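Zn-dependent hydrolase of metallo-beta-lactamase superfamily TM0207 (Thermotoga maritima, PDB 1VJN) is a putative zinc-dependent hydrolase with the metallo-hydrolase/oxidoreductase fold of the metallo-beta-lactamase superfamily. Local coordinates at residues A[46-58]-A[65-77]. Sequence-based numbering, arbitrary orientation.
Sequences PNVTADVVTESHQ and HHLVKGNFRVIDR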
# COMPACT_ATOMS: atom_id res chain seq x y z
N PRO A 46 14.34 6.85 -4.12
CA PRO A 46 14.45 5.52 -3.50
C PRO A 46 15.72 4.81 -3.95
O PRO A 46 15.89 4.54 -5.14
CB PRO A 46 13.20 4.77 -4.00
CG PRO A 46 12.22 5.84 -4.45
CD PRO A 46 13.04 7.04 -4.81
N ASN A 47 16.63 4.54 -3.01
CA ASN A 47 17.89 3.91 -3.34
C ASN A 47 17.81 2.45 -2.90
O ASN A 47 18.23 2.11 -1.79
CB ASN A 47 19.03 4.64 -2.62
CG ASN A 47 20.32 4.70 -3.44
OD1 ASN A 47 20.47 4.00 -4.45
ND2 ASN A 47 21.25 5.56 -3.02
N VAL A 48 17.25 1.59 -3.76
CA VAL A 48 16.90 0.21 -3.35
C VAL A 48 16.97 -0.82 -4.50
O VAL A 48 16.67 -0.48 -5.64
CB VAL A 48 15.51 0.23 -2.64
CG1 VAL A 48 14.66 -1.01 -2.95
CG2 VAL A 48 15.70 0.42 -1.12
N THR A 49 17.38 -2.06 -4.16
CA THR A 49 17.49 -3.20 -5.09
C THR A 49 16.27 -4.15 -5.07
O THR A 49 16.04 -4.89 -4.11
CB THR A 49 18.76 -4.03 -4.78
OG1 THR A 49 19.93 -3.32 -5.20
CG2 THR A 49 18.81 -5.29 -5.64
N ALA A 50 15.51 -4.18 -6.15
CA ALA A 50 14.24 -4.85 -6.13
C ALA A 50 14.24 -6.13 -6.96
O ALA A 50 14.90 -6.22 -7.98
CB ALA A 50 13.19 -3.88 -6.65
N ASP A 51 13.41 -7.10 -6.52
CA ASP A 51 13.01 -8.30 -7.28
C ASP A 51 11.72 -8.07 -8.08
O ASP A 51 11.51 -8.63 -9.16
CB ASP A 51 12.78 -9.43 -6.29
CG ASP A 51 14.02 -9.71 -5.46
OD1 ASP A 51 15.00 -10.16 -6.07
OD2 ASP A 51 14.14 -9.46 -4.24
N VAL A 52 10.83 -7.32 -7.48
CA VAL A 52 9.58 -6.96 -8.10
C VAL A 52 9.32 -5.46 -7.95
O VAL A 52 9.61 -4.83 -6.91
CB VAL A 52 8.39 -7.75 -7.50
CG1 VAL A 52 7.03 -7.39 -8.23
CG2 VAL A 52 8.69 -9.21 -7.53
N VAL A 53 8.77 -4.90 -9.03
CA VAL A 53 8.20 -3.57 -8.97
C VAL A 53 6.74 -3.67 -9.39
O VAL A 53 6.44 -4.20 -10.47
CB VAL A 53 8.94 -2.57 -9.89
CG1 VAL A 53 8.22 -1.24 -9.95
CG2 VAL A 53 10.36 -2.35 -9.42
N THR A 54 5.83 -3.17 -8.56
CA THR A 54 4.43 -3.04 -9.03
C THR A 54 3.99 -1.59 -9.30
O THR A 54 4.47 -0.66 -8.66
CB THR A 54 3.50 -3.62 -8.00
OG1 THR A 54 3.63 -2.90 -6.78
CG2 THR A 54 3.83 -5.12 -7.68
N GLU A 55 3.02 -1.42 -10.21
CA GLU A 55 2.51 -0.11 -10.58
C GLU A 55 1.00 -0.15 -10.57
O GLU A 55 0.42 -0.82 -11.40
CB GLU A 55 2.93 0.27 -12.02
CG GLU A 55 4.43 0.26 -12.32
CD GLU A 55 5.19 1.48 -11.85
OE1 GLU A 55 4.62 2.40 -11.18
OE2 GLU A 55 6.41 1.50 -12.18
N SER A 56 0.39 0.62 -9.70
CA SER A 56 -1.04 0.76 -9.62
C SER A 56 -1.70 1.40 -10.84
O SER A 56 -2.87 1.12 -11.11
CB SER A 56 -1.39 1.51 -8.34
OG SER A 56 -0.96 2.83 -8.41
N HIS A 57 -0.97 2.24 -11.58
CA HIS A 57 -1.48 2.84 -12.80
C HIS A 57 -0.33 3.19 -13.75
O HIS A 57 0.82 3.26 -13.33
CB HIS A 57 -2.33 4.06 -12.51
CG HIS A 57 -1.65 5.07 -11.66
ND1 HIS A 57 -1.57 4.96 -10.29
CD2 HIS A 57 -0.96 6.19 -11.99
CE1 HIS A 57 -0.86 5.96 -9.81
NE2 HIS A 57 -0.50 6.74 -10.82
N GLN A 58 -0.62 3.38 -15.03
CA GLN A 58 0.45 3.62 -16.02
C GLN A 58 0.84 5.09 -16.08
O GLN A 58 0.05 5.95 -15.71
CB GLN A 58 0.05 3.13 -17.41
CG GLN A 58 -0.27 1.63 -17.45
CD GLN A 58 0.51 0.89 -18.52
OE1 GLN A 58 0.51 1.30 -19.68
NE2 GLN A 58 1.17 -0.20 -18.14
N HIS A 65 10.15 3.88 -12.84
CA HIS A 65 10.97 2.82 -12.23
C HIS A 65 12.34 2.64 -12.86
O HIS A 65 13.06 1.71 -12.51
CB HIS A 65 10.22 1.47 -12.20
CG HIS A 65 10.00 0.85 -13.55
ND1 HIS A 65 8.75 0.70 -14.10
CD2 HIS A 65 10.88 0.36 -14.46
CE1 HIS A 65 8.85 0.14 -15.29
NE2 HIS A 65 10.14 -0.09 -15.53
N HIS A 66 12.73 3.54 -13.76
CA HIS A 66 14.07 3.43 -14.38
C HIS A 66 15.28 3.68 -13.41
O HIS A 66 16.42 3.45 -13.78
CB HIS A 66 14.16 4.33 -15.62
CG HIS A 66 14.47 5.76 -15.29
ND1 HIS A 66 13.50 6.65 -14.87
CD2 HIS A 66 15.64 6.44 -15.31
CE1 HIS A 66 14.07 7.83 -14.65
NE2 HIS A 66 15.36 7.72 -14.90
N LEU A 67 15.01 4.13 -12.18
CA LEU A 67 16.07 4.34 -11.19
C LEU A 67 16.07 3.34 -10.00
O LEU A 67 16.89 3.48 -9.08
CB LEU A 67 15.96 5.76 -10.63
CG LEU A 67 16.25 6.90 -11.61
CD1 LEU A 67 15.98 8.22 -10.91
CD2 LEU A 67 17.69 6.86 -12.18
N VAL A 68 15.18 2.35 -10.01
CA VAL A 68 15.19 1.26 -9.02
C VAL A 68 16.28 0.30 -9.47
O VAL A 68 16.46 0.12 -10.65
CB VAL A 68 13.83 0.51 -8.96
CG1 VAL A 68 13.86 -0.64 -7.96
CG2 VAL A 68 12.70 1.46 -8.58
N LYS A 69 16.98 -0.33 -8.55
CA LYS A 69 18.05 -1.25 -8.97
C LYS A 69 17.58 -2.68 -8.89
O LYS A 69 16.55 -2.98 -8.31
CB LYS A 69 19.29 -1.06 -8.09
CG LYS A 69 19.97 0.28 -8.23
CD LYS A 69 20.83 0.60 -6.99
CE LYS A 69 21.79 1.77 -7.26
NZ LYS A 69 22.77 2.05 -6.14
N GLY A 70 18.38 -3.57 -9.44
CA GLY A 70 18.08 -4.98 -9.46
C GLY A 70 17.50 -5.34 -10.82
O GLY A 70 17.18 -4.48 -11.66
N ASN A 71 17.33 -6.64 -11.01
CA ASN A 71 16.82 -7.21 -12.25
C ASN A 71 15.40 -7.64 -11.95
O ASN A 71 15.12 -8.82 -11.77
CB ASN A 71 17.69 -8.38 -12.62
CG ASN A 71 19.11 -7.96 -12.90
OD1 ASN A 71 19.32 -6.91 -13.45
ND2 ASN A 71 20.08 -8.79 -12.53
N PHE A 72 14.50 -6.68 -11.89
CA PHE A 72 13.17 -6.95 -11.36
C PHE A 72 12.14 -7.30 -12.41
O PHE A 72 12.32 -7.06 -13.59
CB PHE A 72 12.68 -5.77 -10.51
CG PHE A 72 12.91 -4.43 -11.14
CD1 PHE A 72 12.04 -3.96 -12.11
CD2 PHE A 72 13.98 -3.66 -10.78
CE1 PHE A 72 12.27 -2.71 -12.70
CE2 PHE A 72 14.22 -2.43 -11.37
CZ PHE A 72 13.35 -1.94 -12.30
N ARG A 73 11.08 -7.93 -11.95
CA ARG A 73 9.87 -8.15 -12.70
C ARG A 73 8.95 -6.95 -12.45
O ARG A 73 8.65 -6.62 -11.30
CB ARG A 73 9.20 -9.43 -12.23
CG ARG A 73 7.81 -9.67 -12.75
CD ARG A 73 7.72 -9.58 -14.22
NE ARG A 73 6.98 -10.72 -14.75
CZ ARG A 73 5.74 -10.68 -15.20
NH1 ARG A 73 5.04 -9.53 -15.23
NH2 ARG A 73 5.21 -11.78 -15.68
N VAL A 74 8.53 -6.27 -13.52
CA VAL A 74 7.58 -5.17 -13.40
C VAL A 74 6.20 -5.79 -13.55
O VAL A 74 5.99 -6.48 -14.52
CB VAL A 74 7.74 -4.17 -14.53
CG1 VAL A 74 6.63 -3.06 -14.43
CG2 VAL A 74 9.11 -3.56 -14.48
N ILE A 75 5.28 -5.53 -12.63
CA ILE A 75 3.90 -6.01 -12.74
C ILE A 75 2.99 -4.77 -12.76
O ILE A 75 3.00 -3.97 -11.84
CB ILE A 75 3.52 -6.94 -11.60
CG1 ILE A 75 4.48 -8.09 -11.51
CG2 ILE A 75 2.14 -7.54 -11.77
CD1 ILE A 75 4.25 -8.97 -10.35
N ASP A 76 2.30 -4.57 -13.89
CA ASP A 76 1.41 -3.45 -14.06
C ASP A 76 0.06 -3.84 -14.65
O ASP A 76 -0.63 -3.00 -15.17
CB ASP A 76 2.05 -2.38 -14.93
CG ASP A 76 2.44 -2.89 -16.30
OD1 ASP A 76 2.09 -4.03 -16.70
OD2 ASP A 76 3.15 -2.20 -17.06
N ARG A 77 -0.31 -5.11 -14.51
CA ARG A 77 -1.60 -5.63 -14.94
C ARG A 77 -2.19 -6.53 -13.88
O ARG A 77 -1.45 -7.15 -13.13
CB ARG A 77 -1.43 -6.41 -16.24
CG ARG A 77 -1.13 -5.52 -17.37
CD ARG A 77 -0.72 -6.15 -18.64
NE ARG A 77 -0.38 -5.05 -19.54
CZ ARG A 77 -1.25 -4.42 -20.34
NH1 ARG A 77 -2.53 -4.82 -20.44
NH2 ARG A 77 -0.81 -3.40 -21.08
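Strands 52-54 and 73-75 pair in parallel at one margin of a six-stranded mixed sheet of the metallo-hydrolase/oxidoreductase fold, with 73-75 outermost and 52-54 next to strand 30-34. The ladder starts with Arg73 N to Asp51 O (2.9 Å) and passes through both backbone polar atoms of Val53, whose N reaches Arg73 O and whose O takes Ile75 N at 2.8 Å. Glu55 N to Ile75 O, the most bent of these bonds, ends it. Upstream, a separate bridge ties Lys69 N to Val48 O and Ala50 N to Lys69 O (2.7 Å); the register slips by one residue between the two, where Gly70 has a positive phi of 98°.

On the face carrying Val53, residues 65-72 fold back over the sheet. Val53 CG2 lies over one face of the Phe72 ring, 3.7 Å from its centroid, a CH-pi contact. Phe72 reaches it because CG stands between its own backbone N and carbonyl carbon (chi1 46°). Val68 CG1 packs on Ala50 CB at 3.6 Å. Farther along, Glu55 bends at its second torsion and brings OE2 to the edge of the His65 imidazole; ND1 donates to it across 3.1 Å, almost in the ring plane, although carboxylate and ring are turned 40° apart. Val74 CG2 sits above one face of that ring, toward its rim.

On the face of Val52, Thr54 and Ile75, Val52 CG1 meets Ile75 CD1 at 3.8 Å, with Val83, Tyr81 and Phe109 beyond. Strand 52-54 runs on to His57, first residue of an HxHxDH sequence that binds metal in relatives, so the pairing probably places the start of such a site. Backbone bonds thus set the strand register, while the Glu55 carboxylate fixes which way His65 ND1 points and would be expected to favour a protonated ND1.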